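Local structure of glycerol-3-phosphate dehydrogenase [NAD(+)] (Dunaliella salina, 6IUY) at residues Cys499-Pro504 and Leu582-Phe587; Glu494-Cys499 and Asp509-Ser514; Thr567-Gln572 and Ile593-Val598. The protein probably interconverts dihydroxyacetone phosphate and sn-glycerol 3-phosphate with NAD, and its di-domain structure enables direct conversion of dihydroxyacetone phosphate to glycerol. All blocks are in the same frame, centred on the assembly; numbering follows the deposited sequence.

All three contacts lie in the helical C-terminal part of the dehydrogenase. Contacts 1 and 2 share helix 481-502 and the residue Cys499, while contacts 1 and 3 share helix 585-594, using its start and its end. Contact 2 is the buried one, an apolar seat for a phenylalanine ring beside the second subunit; contacts 1 and 3 are partly buried and nearer the surface. Their chemistry follows: aromatic rings and a carboxylate edge in contact 1, aliphatic carbons over the face, and a cysteine at the edge, of a ring in contact 2, and a histidine-carboxylate hydrogen bond in contact 3. The salt bridge from Glu583 to Lys497 ties contact 1 directly to contact 2.

Contact 1 (Cys499-Pro504 and Leu582-Phe587); sequences CKFISP and LEFPLF
Phe584 turns the edge of its ring toward a face of Phe501, a T-shaped aromatic pair joining the C-terminal turn of helix 481-502 to the start of helix 585-594 in the all-helical C-terminal domain of this dehydrogenase family. The ring centroids of Phe501 and Phe584 are 5.2 Å apart and the planes stand at 78°. Phe584 does not point at the middle of the Phe501 ring: its leading atoms sit over the rim, with Phe584 CE1 3.7 Å from Phe501 CD2 and Phe584 CZ 3.8 Å from the same carbon. Phe584 occupies the N-cap position of helix 585-594, and its CG, anti to the carbonyl carbon (chi1 -61°), directs the ring across to the neighbouring helix. There the ring also makes a cation-pi contact with Lys497, one turn before Phe501.

Glu583 completes the contact from another direction, its chain crossing that of Phe501 at about a right angle. Its CB and CG both lie 4.1 Å from Phe501 CE2, and a bend at chi2 carries the carboxylate round to the rim. Lys497 takes OE1 in a salt bridge, so one lysine contacts both residues that meet Phe501. Trp580 adds a second edge-to-face pair to Phe501, making this a small aromatic cluster at the helix end. The carboxylate plane is only 20° from that of the Phe501 ring, and Glu583 OE1 lies at the ring's edge, near its plane, 3.9 Å from Phe501 CZ.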
ATOM      1  N   CYS A 499       9.192   5.423   8.638  1.00 50.49           N
ATOM      2  CA  CYS A 499       9.849   5.689   7.359  1.00 53.60           C
ATOM      3  C   CYS A 499       9.861   7.169   7.039  1.00 56.41           C
ATOM      4  O   CYS A 499      10.833   7.692   6.485  1.00 58.72           O
ATOM      5  CB  CYS A 499       9.163   4.945   6.224  1.00 52.87           C
ATOM      6  SG  CYS A 499       9.756   3.278   6.016  1.00 57.58           S
ATOM      7  N   LYS A 500       8.775   7.845   7.384  1.00 53.61           N
ATOM      8  CA  LYS A 500       8.684   9.264   7.120  1.00 56.30           C
ATOM      9  C   LYS A 500       9.507  10.058   8.142  1.00 54.98           C
ATOM     10  O   LYS A 500      10.120  11.062   7.788  1.00 61.50           O
ATOM     11  CB  LYS A 500       7.213   9.696   7.093  1.00 60.72           C
ATOM     12  CG  LYS A 500       6.431   9.002   5.955  1.00 64.49           C
ATOM     13  CD  LYS A 500       5.003   9.532   5.825  1.00 71.14           C
ATOM     14  CE  LYS A 500       4.203   8.760   4.784  1.00 64.99           C
ATOM     15  NZ  LYS A 500       2.747   8.954   5.028  1.00 66.56           N
ATOM     16  N   PHE A 501       9.576   9.594   9.385  1.00 49.74           N
ATOM     17  CA  PHE A 501      10.408  10.275  10.383  1.00 51.67           C
ATOM     18  C   PHE A 501      11.892  10.232  10.064  1.00 55.03           C
ATOM     19  O   PHE A 501      12.647  11.069  10.547  1.00 57.41           O
ATOM     20  CB  PHE A 501      10.218   9.678  11.779  1.00 52.06           C
ATOM     21  CG  PHE A 501       9.065  10.250  12.533  1.00 51.13           C
ATOM     22  CD1 PHE A 501       7.961  10.752  11.864  1.00 51.12           C
ATOM     23  CD2 PHE A 501       9.088  10.297  13.910  1.00 50.37           C
ATOM     24  CE1 PHE A 501       6.900  11.277  12.560  1.00 48.14           C
ATOM     25  CE2 PHE A 501       8.018  10.819  14.615  1.00 48.57           C
ATOM     26  CZ  PHE A 501       6.930  11.305  13.938  1.00 50.01           C
ATOM     27  N   ILE A 502      12.320   9.253   9.272  1.00 56.10           N
ATOM     28  CA  ILE A 502      13.755   9.012   9.126  1.00 55.24           C
ATOM     29  C   ILE A 502      14.245   9.203   7.705  1.00 57.29           C
ATOM     30  O   ILE A 502      15.332   9.738   7.496  1.00 57.90           O
ATOM     31  CB  ILE A 502      14.117   7.609   9.626  1.00 55.71           C
ATOM     32  CG1 ILE A 502      14.540   7.711  11.093  1.00 50.51           C
ATOM     33  CG2 ILE A 502      15.199   6.994   8.777  1.00 53.72           C
ATOM     34  CD1 ILE A 502      14.615   6.412  11.769  1.00 54.79           C
ATOM     35  N   SER A 503      13.437   8.799   6.730  1.00 52.31           N
ATOM     36  CA  SER A 503      13.756   9.071   5.333  1.00 59.83           C
ATOM     37  C   SER A 503      12.503   9.510   4.574  1.00 61.14           C
ATOM     38  O   SER A 503      11.777   8.675   4.027  1.00 59.63           O
ATOM     39  CB  SER A 503      14.390   7.840   4.672  1.00 60.82           C
ATOM     40  OG  SER A 503      13.689   6.654   5.006  1.00 59.35           O
ATOM     41  N   PRO A 504      12.245  10.830   4.546  1.00 63.67           N
ATOM     42  CA  PRO A 504      10.992  11.366   3.996  1.00 63.83           C
ATOM     43  C   PRO A 504      10.875  11.168   2.491  1.00 65.70           C
ATOM     44  O   PRO A 504       9.772  11.290   1.947  1.00 67.36           O
ATOM     45  CB  PRO A 504      11.056  12.860   4.356  1.00 63.37           C
ATOM     46  CG  PRO A 504      12.035  12.945   5.499  1.00 61.60           C
ATOM     47  CD  PRO A 504      13.061  11.881   5.180  1.00 62.58           C
ATOM     48  N   LEU A 582       5.941   7.698  22.437  1.00 50.59           N
ATOM     49  CA  LEU A 582       4.492   7.796  22.243  1.00 54.23           C
ATOM     50  C   LEU A 582       4.099   8.041  20.785  1.00 51.54           C
ATOM     51  O   LEU A 582       2.938   7.878  20.419  1.00 47.60           O
ATOM     52  CB  LEU A 582       3.893   8.893  23.123  1.00 58.11           C
ATOM     53  CG  LEU A 582       4.299   8.812  24.594  1.00 60.66           C
ATOM     54  CD1 LEU A 582       3.328   9.608  25.468  1.00 64.35           C
ATOM     55  CD2 LEU A 582       4.374   7.367  25.033  1.00 58.05           C
ATOM     56  N   GLU A 583       5.054   8.414  19.944  1.00 46.12           N
ATOM     57  CA  GLU A 583       4.746   8.549  18.530  1.00 48.57           C
ATOM     58  C   GLU A 583       4.465   7.195  17.906  1.00 50.23           C
ATOM     59  O   GLU A 583       3.833   7.105  16.864  1.00 50.11           O
ATOM     60  CB  GLU A 583       5.887   9.232  17.780  1.00 49.67           C
ATOM     61  CG  GLU A 583       6.147  10.664  18.226  1.00 51.89           C
ATOM     62  CD  GLU A 583       4.951  11.556  18.013  1.00 54.98           C
ATOM     63  OE1 GLU A 583       4.407  11.565  16.885  1.00 56.56           O
ATOM     64  OE2 GLU A 583       4.547  12.238  18.979  1.00 60.83           O
ATOM     65  N   PHE A 584       4.948   6.136  18.538  1.00 49.82           N
ATOM     66  CA  PHE A 584       4.814   4.809  17.964  1.00 48.87           C
ATOM     67  C   PHE A 584       4.332   3.881  19.052  1.00 47.28           C
ATOM     68  O   PHE A 584       5.100   3.095  19.603  1.00 46.18           O
ATOM     69  CB  PHE A 584       6.141   4.334  17.359  1.00 47.27           C
ATOM     70  CG  PHE A 584       6.660   5.218  16.230  1.00 46.23           C
ATOM     71  CD1 PHE A 584       7.529   6.274  16.491  1.00 50.08           C
ATOM     72  CD2 PHE A 584       6.294   4.980  14.913  1.00 45.81           C
ATOM     73  CE1 PHE A 584       8.008   7.089  15.462  1.00 45.97           C
ATOM     74  CE2 PHE A 584       6.773   5.789  13.878  1.00 44.40           C
ATOM     75  CZ  PHE A 584       7.630   6.838  14.158  1.00 47.20           C
ATOM     76  N   PRO A 585       3.047   3.993  19.396  1.00 52.64           N
ATOM     77  CA  PRO A 585       2.531   3.255  20.555  1.00 49.70           C
ATOM     78  C   PRO A 585       2.640   1.737  20.387  1.00 45.20           C
ATOM     79  O   PRO A 585       2.972   1.086  21.361  1.00 43.80           O
ATOM     80  CB  PRO A 585       1.065   3.709  20.642  1.00 48.27           C
ATOM     81  CG  PRO A 585       0.735   4.208  19.269  1.00 50.62           C
ATOM     82  CD  PRO A 585       2.011   4.816  18.751  1.00 50.92           C
ATOM     83  N   LEU A 586       2.386   1.174  19.206  1.00 41.90           N
ATOM     84  CA  LEU A 586       2.412  -0.283  19.123  1.00 41.09           C
ATOM     85  C   LEU A 586       3.842  -0.801  19.244  1.00 43.05           C
ATOM     86  O   LEU A 586       4.081  -1.775  19.958  1.00 43.62           O
ATOM     87  CB  LEU A 586       1.768  -0.790  17.829  1.00 40.87           C
ATOM     88  CG  LEU A 586       1.798  -2.321  17.628  1.00 38.51           C
ATOM     89  CD1 LEU A 586       0.962  -3.065  18.673  1.00 39.81           C
ATOM     90  CD2 LEU A 586       1.328  -2.683  16.238  1.00 40.59           C
ATOM     91  N   PHE A 587       4.787  -0.161  18.548  1.00 42.38           N
ATOM     92  CA  PHE A 587       6.200  -0.531  18.659  1.00 43.11           C
ATOM     93  C   PHE A 587       6.607  -0.521  20.131  1.00 44.49           C
ATOM     94  O   PHE A 587       7.306  -1.406  20.616  1.00 43.18           O
ATOM     95  CB  PHE A 587       7.103   0.427  17.872  1.00 37.49           C
ATOM     96  CG  PHE A 587       7.049   0.243  16.383  1.00 41.82           C
ATOM     97  CD1 PHE A 587       6.288  -0.757  15.816  1.00 38.44           C
ATOM     98  CD2 PHE A 587       7.780   1.072  15.552  1.00 37.53           C
ATOM     99  CE1 PHE A 587       6.261  -0.922  14.434  1.00 41.96           C
ATOM    100  CE2 PHE A 587       7.751   0.913  14.181  1.00 39.43           C
ATOM    101  CZ  PHE A 587       6.994  -0.081  13.618  1.00 38.54           C
TER

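Contact 2 (Glu494-Cys499 and Asp509-Ser514)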
ATOM      1  N   GLU A 494       2.553   2.375  11.536  1.00 43.16           N
ATOM      2  CA  GLU A 494       3.743   2.856  12.238  1.00 45.76           C
ATOM      3  C   GLU A 494       5.036   2.609  11.439  1.00 42.85           C
ATOM      4  O   GLU A 494       5.977   3.373  11.555  1.00 43.95           O
ATOM      5  CB  GLU A 494       3.862   2.217  13.610  1.00 40.49           C
ATOM      6  CG  GLU A 494       2.818   2.673  14.581  1.00 42.42           C
ATOM      7  CD  GLU A 494       3.105   2.169  15.958  1.00 48.33           C
ATOM      8  OE1 GLU A 494       2.156   2.058  16.773  1.00 49.13           O
ATOM      9  OE2 GLU A 494       4.298   1.872  16.222  1.00 46.13           O
ATOM     10  N   MET A 495       5.076   1.548  10.640  1.00 41.53           N
ATOM     11  CA  MET A 495       6.179   1.353   9.708  1.00 44.94           C
ATOM     12  C   MET A 495       6.271   2.580   8.808  1.00 49.06           C
ATOM     13  O   MET A 495       7.328   3.220   8.699  1.00 47.34           O
ATOM     14  CB  MET A 495       5.973   0.085   8.877  1.00 39.55           C
ATOM     15  CG  MET A 495       6.223  -1.211   9.657  1.00 40.48           C
ATOM     16  SD  MET A 495       5.582  -2.685   8.825  1.00 45.53           S
ATOM     17  CE  MET A 495       6.474  -2.713   7.260  1.00 36.08           C
ATOM     18  N   ARG A 496       5.133   2.893   8.189  1.00 48.02           N
ATOM     19  CA  ARG A 496       4.910   4.077   7.367  1.00 43.79           C
ATOM     20  C   ARG A 496       5.381   5.368   8.021  1.00 47.32           C
ATOM     21  O   ARG A 496       6.082   6.160   7.410  1.00 50.87           O
ATOM     22  CB  ARG A 496       3.418   4.186   7.044  1.00 48.63           C
ATOM     23  CG  ARG A 496       3.119   5.006   5.807  1.00 53.17           C
ATOM     24  CD  ARG A 496       1.689   4.820   5.367  1.00 55.62           C
ATOM     25  NE  ARG A 496       1.280   5.830   4.392  1.00 60.13           N
ATOM     26  CZ  ARG A 496       0.390   6.792   4.633  1.00 59.68           C
ATOM     27  NH1 ARG A 496      -0.195   6.873   5.823  1.00 53.83           N
ATOM     28  NH2 ARG A 496       0.072   7.663   3.675  1.00 57.04           N
ATOM     29  N   LYS A 497       4.988   5.572   9.270  1.00 45.77           N
ATOM     30  CA  LYS A 497       5.333   6.773  10.017  1.00 45.45           C
ATOM     31  C   LYS A 497       6.835   6.856  10.315  1.00 50.30           C
ATOM     32  O   LYS A 497       7.462   7.903  10.149  1.00 53.29           O
ATOM     33  CB  LYS A 497       4.539   6.798  11.321  1.00 44.45           C
ATOM     34  CG  LYS A 497       4.551   8.101  12.059  1.00 46.68           C
ATOM     35  CD  LYS A 497       3.926   7.931  13.446  1.00 49.54           C
ATOM     36  CE  LYS A 497       3.570   9.288  14.037  1.00 44.03           C
ATOM     37  NZ  LYS A 497       3.258   9.248  15.493  1.00 49.40           N
ATOM     38  N   PHE A 498       7.412   5.750  10.760  1.00 47.06           N
ATOM     39  CA  PHE A 498       8.843   5.700  11.031  1.00 49.47           C
ATOM     40  C   PHE A 498       9.647   5.971   9.753  1.00 47.00           C
ATOM     41  O   PHE A 498      10.664   6.663   9.772  1.00 50.99           O
ATOM     42  CB  PHE A 498       9.200   4.336  11.624  1.00 48.90           C
ATOM     43  CG  PHE A 498      10.562   4.269  12.231  1.00 45.43           C
ATOM     44  CD1 PHE A 498      10.762   4.664  13.528  1.00 42.85           C
ATOM     45  CD2 PHE A 498      11.640   3.780  11.502  1.00 47.64           C
ATOM     46  CE1 PHE A 498      12.002   4.599  14.090  1.00 47.29           C
ATOM     47  CE2 PHE A 498      12.886   3.707  12.065  1.00 43.32           C
ATOM     48  CZ  PHE A 498      13.067   4.120  13.361  1.00 47.06           C
ATOM     49  N   CYS A 499       9.192   5.423   8.638  1.00 50.49           N
ATOM     50  CA  CYS A 499       9.849   5.689   7.359  1.00 53.60           C
ATOM     51  C   CYS A 499       9.861   7.169   7.039  1.00 56.41           C
ATOM     52  O   CYS A 499      10.833   7.692   6.485  1.00 58.72           O
ATOM     53  CB  CYS A 499       9.163   4.945   6.224  1.00 52.87           C
ATOM     54  SG  CYS A 499       9.756   3.278   6.016  1.00 57.58           S
ATOM     55  N   ASP A 509       3.751   4.485  -2.456  1.00 42.52           N
ATOM     56  CA  ASP A 509       3.669   3.348  -3.362  1.00 47.08           C
ATOM     57  C   ASP A 509       4.434   2.136  -2.824  1.00 46.59           C
ATOM     58  O   ASP A 509       4.037   0.984  -3.038  1.00 43.94           O
ATOM     59  CB  ASP A 509       4.217   3.716  -4.741  1.00 45.74           C
ATOM     60  CG  ASP A 509       3.214   4.469  -5.597  1.00 55.85           C
ATOM     61  OD1 ASP A 509       2.015   4.120  -5.578  1.00 57.53           O
ATOM     62  OD2 ASP A 509       3.634   5.408  -6.304  1.00 58.37           O
ATOM     63  N   THR A 510       5.519   2.406  -2.107  1.00 43.25           N
ATOM     64  CA  THR A 510       6.438   1.354  -1.681  1.00 46.41           C
ATOM     65  C   THR A 510       5.766   0.382  -0.706  1.00 40.31           C
ATOM     66  O   THR A 510       6.057  -0.801  -0.701  1.00 39.56           O
ATOM     67  CB  THR A 510       7.724   1.979  -1.042  1.00 49.58           C
ATOM     68  OG1 THR A 510       8.429   2.740  -2.035  1.00 41.36           O
ATOM     69  CG2 THR A 510       8.637   0.905  -0.499  1.00 45.09           C
ATOM     70  N   PHE A 511       4.837   0.874   0.099  1.00 45.65           N
ATOM     71  CA  PHE A 511       4.193   0.028   1.096  1.00 41.42           C
ATOM     72  C   PHE A 511       3.232  -0.955   0.462  1.00 40.88           C
ATOM     73  O   PHE A 511       2.893  -1.958   1.074  1.00 44.83           O
ATOM     74  CB  PHE A 511       3.493   0.894   2.125  1.00 43.52           C
ATOM     75  CG  PHE A 511       4.425   1.821   2.822  1.00 48.29           C
ATOM     76  CD1 PHE A 511       5.200   1.369   3.872  1.00 45.36           C
ATOM     77  CD2 PHE A 511       4.574   3.134   2.391  1.00 50.37           C
ATOM     78  CE1 PHE A 511       6.085   2.218   4.510  1.00 43.19           C
ATOM     79  CE2 PHE A 511       5.452   3.988   3.024  1.00 48.14           C
ATOM     80  CZ  PHE A 511       6.217   3.525   4.078  1.00 51.09           C
ATOM     81  N   PHE A 512       2.845  -0.692  -0.781  1.00 41.10           N
ATOM     82  CA  PHE A 512       1.928  -1.557  -1.516  1.00 42.77           C
ATOM     83  C   PHE A 512       2.635  -2.629  -2.311  1.00 40.03           C
ATOM     84  O   PHE A 512       1.998  -3.529  -2.846  1.00 43.27           O
ATOM     85  CB  PHE A 512       1.046  -0.720  -2.456  1.00 43.09           C
ATOM     86  CG  PHE A 512       0.106   0.196  -1.721  1.00 41.81           C
ATOM     87  CD1 PHE A 512      -1.090  -0.278  -1.227  1.00 46.98           C
ATOM     88  CD2 PHE A 512       0.437   1.512  -1.492  1.00 46.75           C
ATOM     89  CE1 PHE A 512      -1.951   0.548  -0.531  1.00 48.75           C
ATOM     90  CE2 PHE A 512      -0.422   2.348  -0.792  1.00 48.39           C
ATOM     91  CZ  PHE A 512      -1.611   1.861  -0.308  1.00 46.58           C
ATOM     92  N   GLU A 513       3.956  -2.538  -2.399  1.00 42.26           N
ATOM     93  CA  GLU A 513       4.723  -3.545  -3.121  1.00 41.99           C
ATOM     94  C   GLU A 513       5.034  -4.735  -2.215  1.00 41.52           C
ATOM     95  O   GLU A 513       4.767  -4.717  -1.016  1.00 34.61           O
ATOM     96  CB  GLU A 513       6.029  -2.959  -3.671  1.00 44.98           C
ATOM     97  CG  GLU A 513       5.868  -1.703  -4.516  1.00 46.11           C
ATOM     98  CD  GLU A 513       5.449  -1.985  -5.963  1.00 49.46           C
ATOM     99  OE1 GLU A 513       5.370  -1.014  -6.747  1.00 56.13           O
ATOM    100  OE2 GLU A 513       5.196  -3.159  -6.326  1.00 51.71           O
ATOM    101  N   SER A 514       5.647  -5.754  -2.795  1.00 40.00           N
ATOM    102  CA  SER A 514       5.911  -6.981  -2.067  1.00 42.98           C
ATOM    103  C   SER A 514       6.708  -6.769  -0.779  1.00 39.16           C
ATOM    104  O   SER A 514       6.505  -7.490   0.194  1.00 39.12           O
ATOM    105  CB  SER A 514       6.642  -7.978  -2.972  1.00 42.73           C
ATOM    106  OG  SER A 514       6.866  -9.189  -2.272  1.00 46.02           O
TER
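In Arg496 the first torsion sets CG anti to the backbone N (chi1 -158°), placing CG over a face of the Phe511 ring. In Phe511, CG is anti to the carbonyl carbon (chi1 -59°), and the ring, coming from the loop, lies against helix 481-502. Arg496 CG forms a CH-pi contact, 4.0 Å from the Phe511 centroid and 20° off the ring normal. The ring presses on the backbone as well, Phe511 CZ coming within 3.6 Å of Arg496 CA.

One turn on, Cys499 meets the ring at its edge: its CB lies in the ring plane, 3.9 Å from Phe511 CZ, and its SG makes a sulfur-aromatic contact 5.2 Å from the Phe511 centroid. Beyond CG the arginine runs extended past the ring, and its guanidinium is spent elsewhere, in salt bridges to Asp508 and to Asp509 of the second subunit. The side chain of Met495 is about 4 Å from that of Lys464, which binds dihydroxyacetone phosphate, so the packing lies near the substrate site as well as at the subunit interface.

Phe511 thus packs the loop between helices 481-502 and 514-526 against helix 481-502. Cys460 of helix 454-477 and Phe512 of the second subunit also pack on its side chain, while Met495, whose backbone also borders the ring, touches Leu463 of helix 454-477 and Leu520 of helix 514-526.

Contact 3 (Thr567-Gln572 and Ile593-Val598); sequences TSDEVQ and IIHGEV
Asp569 and His595 approach from opposite directions, Asp569 from helix 564-577 and His595 from just past the end of helix 585-594. Their His-carboxylate hydrogen bond joins two helices of the C-terminal helical domain. Asp569 OD1 meets the edge of the imidazole; the carboxylate and ring planes are 26° apart. His595 NE2 donates to Asp569 OD1 over 2.7 Å, with a nearly straight N-H...O angle of 167°. The oxygen lies almost in the plane of the imidazole, whereas the donor approaches the carboxylate on its syn side and 30° out of plane. The other oxygen takes little part, Asp569 OD2 standing 3.5 Å from His595 NE2.

Ile594 supports the histidine from within its own segment: its CG2 methyl sits 3.8 Å above the His595 ring plane, over the centre. The longer branch, through CG1, diverges from it and carries CD1 to helix 564-577, where Ile594 CD1 rests 3.6 Å from Ser568 OG and 3.8 Å from Ser568 CB. Thus CG2 backs the histidine, while CD1 packs on Ser568.

Just past His595 the helix stops in a Schellman motif at Gly596, whose positive phi turns the chain away. Asn591, one turn earlier on helix 585-594, gives hydrogen bonds from ND2 to both Ser568 OG and Asp569 OD1, so this buried serine hydroxyl has a polar partner despite the methyl against it. The Ser568 side chain is about 12 Å from the bound dihydroxyacetone phosphate, consistent with a structural contact.

Asp569 OD1 thus receives two N-H groups, from Asn591 and His595, which should fix the carboxylate's rotation. The bond requires a hydrogen on NE2, and the nearby carboxylate would be expected to stabilise the protonated ring; the bond alone does not decide between the neutral and charged forms.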
ATOM      1  N   THR A 567      15.274  -6.510  16.570  1.00 37.10           N
ATOM      2  CA  THR A 567      14.843  -5.317  15.847  1.00 39.78           C
ATOM      3  C   THR A 567      13.969  -4.445  16.752  1.00 38.83           C
ATOM      4  O   THR A 567      14.045  -3.231  16.699  1.00 39.77           O
ATOM      5  CB  THR A 567      14.076  -5.681  14.560  1.00 38.32           C
ATOM      6  OG1 THR A 567      14.833  -6.632  13.802  1.00 40.36           O
ATOM      7  CG2 THR A 567      13.793  -4.443  13.705  1.00 35.47           C
ATOM      8  N   SER A 568      13.144  -5.068  17.592  1.00 39.36           N
ATOM      9  CA  SER A 568      12.334  -4.309  18.552  1.00 39.89           C
ATOM     10  C   SER A 568      13.227  -3.442  19.439  1.00 42.47           C
ATOM     11  O   SER A 568      12.955  -2.249  19.634  1.00 41.13           O
ATOM     12  CB  SER A 568      11.492  -5.253  19.429  1.00 36.78           C
ATOM     13  OG  SER A 568      10.603  -4.525  20.261  1.00 38.42           O
ATOM     14  N   ASP A 569      14.284  -4.043  19.983  1.00 39.02           N
ATOM     15  CA  ASP A 569      15.204  -3.314  20.859  1.00 41.51           C
ATOM     16  C   ASP A 569      15.935  -2.230  20.087  1.00 40.85           C
ATOM     17  O   ASP A 569      16.099  -1.121  20.582  1.00 41.94           O
ATOM     18  CB  ASP A 569      16.224  -4.255  21.528  1.00 43.75           C
ATOM     19  CG  ASP A 569      15.584  -5.213  22.534  1.00 48.43           C
ATOM     20  OD1 ASP A 569      14.408  -5.008  22.922  1.00 51.10           O
ATOM     21  OD2 ASP A 569      16.262  -6.179  22.953  1.00 52.68           O
ATOM     22  N   GLU A 570      16.374  -2.526  18.873  1.00 40.36           N
ATOM     23  CA  GLU A 570      17.107  -1.513  18.117  1.00 44.11           C
ATOM     24  C   GLU A 570      16.252  -0.255  17.924  1.00 45.30           C
ATOM     25  O   GLU A 570      16.691   0.857  18.209  1.00 49.47           O
ATOM     26  CB  GLU A 570      17.571  -2.070  16.768  1.00 41.72           C
ATOM     27  CG  GLU A 570      18.651  -3.154  16.912  1.00 46.89           C
ATOM     28  CD  GLU A 570      18.526  -4.278  15.876  1.00 49.09           C
ATOM     29  OE1 GLU A 570      17.824  -4.081  14.843  1.00 44.42           O
ATOM     30  OE2 GLU A 570      19.131  -5.359  16.104  1.00 42.75           O
ATOM     31  N   VAL A 571      15.024  -0.443  17.460  1.00 43.92           N
ATOM     32  CA  VAL A 571      14.092   0.664  17.269  1.00 46.10           C
ATOM     33  C   VAL A 571      13.727   1.355  18.589  1.00 45.01           C
ATOM     34  O   VAL A 571      13.593   2.587  18.639  1.00 46.39           O
ATOM     35  CB  VAL A 571      12.806   0.182  16.574  1.00 43.37           C
ATOM     36  CG1 VAL A 571      11.701   1.261  16.634  1.00 42.25           C
ATOM     37  CG2 VAL A 571      13.114  -0.199  15.168  1.00 46.11           C
ATOM     38  N   GLN A 572      13.575   0.588  19.662  1.00 39.22           N
ATOM     39  CA  GLN A 572      13.208   1.221  20.924  1.00 42.82           C
ATOM     40  C   GLN A 572      14.322   2.131  21.412  1.00 47.99           C
ATOM     41  O   GLN A 572      14.059   3.195  21.977  1.00 49.26           O
ATOM     42  CB  GLN A 572      12.874   0.191  21.999  1.00 40.77           C
ATOM     43  CG  GLN A 572      11.993   0.770  23.105  1.00 41.83           C
ATOM     44  CD  GLN A 572      10.684   1.301  22.558  1.00 46.64           C
ATOM     45  OE1 GLN A 572      10.186   0.811  21.545  1.00 45.91           O
ATOM     46  NE2 GLN A 572      10.127   2.318  23.209  1.00 46.03           N
ATOM     47  N   ILE A 593       6.320  -5.222  26.436  1.00 47.08           N
ATOM     48  CA  ILE A 593       5.806  -6.585  26.687  1.00 49.98           C
ATOM     49  C   ILE A 593       6.925  -7.615  26.675  1.00 46.55           C
ATOM     50  O   ILE A 593       7.047  -8.433  27.586  1.00 45.30           O
ATOM     51  CB  ILE A 593       4.734  -6.990  25.643  1.00 42.40           C
ATOM     52  CG1 ILE A 593       3.462  -6.169  25.861  1.00 43.92           C
ATOM     53  CG2 ILE A 593       4.427  -8.498  25.712  1.00 39.84           C
ATOM     54  CD1 ILE A 593       2.457  -6.349  24.803  1.00 42.38           C
ATOM     55  N   ILE A 594       7.731  -7.587  25.618  1.00 46.60           N
ATOM     56  CA  ILE A 594       8.954  -8.379  25.587  1.00 45.10           C
ATOM     57  C   ILE A 594       9.742  -8.253  26.888  1.00 48.10           C
ATOM     58  O   ILE A 594      10.212  -9.246  27.431  1.00 45.36           O
ATOM     59  CB  ILE A 594       9.867  -7.954  24.449  1.00 43.99           C
ATOM     60  CG1 ILE A 594       9.283  -8.411  23.108  1.00 40.30           C
ATOM     61  CG2 ILE A 594      11.283  -8.514  24.678  1.00 44.21           C
ATOM     62  CD1 ILE A 594       9.702  -7.526  21.962  1.00 38.85           C
ATOM     63  N   HIS A 595       9.890  -7.032  27.388  1.00 49.10           N
ATOM     64  CA  HIS A 595      10.752  -6.830  28.548  1.00 52.84           C
ATOM     65  C   HIS A 595      10.001  -6.826  29.876  1.00 50.19           C
ATOM     66  O   HIS A 595      10.596  -6.610  30.921  1.00 58.15           O
ATOM     67  CB  HIS A 595      11.562  -5.552  28.361  1.00 49.46           C
ATOM     68  CG  HIS A 595      12.602  -5.689  27.299  1.00 51.07           C
ATOM     69  ND1 HIS A 595      13.675  -6.549  27.423  1.00 50.75           N
ATOM     70  CD2 HIS A 595      12.710  -5.132  26.067  1.00 53.02           C
ATOM     71  CE1 HIS A 595      14.408  -6.499  26.327  1.00 52.47           C
ATOM     72  NE2 HIS A 595      13.846  -5.643  25.486  1.00 52.51           N
ATOM     73  N   GLY A 596       8.702  -7.103  29.827  1.00 49.68           N
ATOM     74  CA  GLY A 596       7.954  -7.446  31.022  1.00 50.46           C
ATOM     75  C   GLY A 596       7.439  -6.271  31.827  1.00 52.92           C
ATOM     76  O   GLY A 596       7.169  -6.405  33.016  1.00 50.24           O
ATOM     77  N   GLU A 597       7.297  -5.114  31.190  1.00 51.12           N
ATOM     78  CA  GLU A 597       6.742  -3.966  31.889  1.00 52.67           C
ATOM     79  C   GLU A 597       5.235  -3.924  31.697  1.00 55.75           C
ATOM     80  O   GLU A 597       4.504  -3.409  32.541  1.00 60.19           O
ATOM     81  CB  GLU A 597       7.369  -2.654  31.408  1.00 48.71           C
ATOM     82  CG  GLU A 597       8.869  -2.572  31.557  1.00 47.16           C
ATOM     83  CD  GLU A 597       9.394  -1.245  31.062  1.00 52.74           C
ATOM     84  OE1 GLU A 597       8.558  -0.360  30.773  1.00 50.19           O
ATOM     85  OE2 GLU A 597      10.628  -1.085  30.959  1.00 52.22           O
ATOM     86  N   VAL A 598       4.778  -4.464  30.576  1.00 54.89           N
ATOM     87  CA  VAL A 598       3.355  -4.524  30.270  1.00 50.68           C
ATOM     88  C   VAL A 598       3.005  -5.991  30.074  1.00 54.68           C
ATOM     89  O   VAL A 598       3.807  -6.753  29.534  1.00 54.69           O
ATOM     90  CB  VAL A 598       3.015  -3.688  29.018  1.00 53.22           C
ATOM     91  CG1 VAL A 598       1.577  -3.922  28.562  1.00 52.88           C
ATOM     92  CG2 VAL A 598       3.255  -2.219  29.300  1.00 52.65           C
TER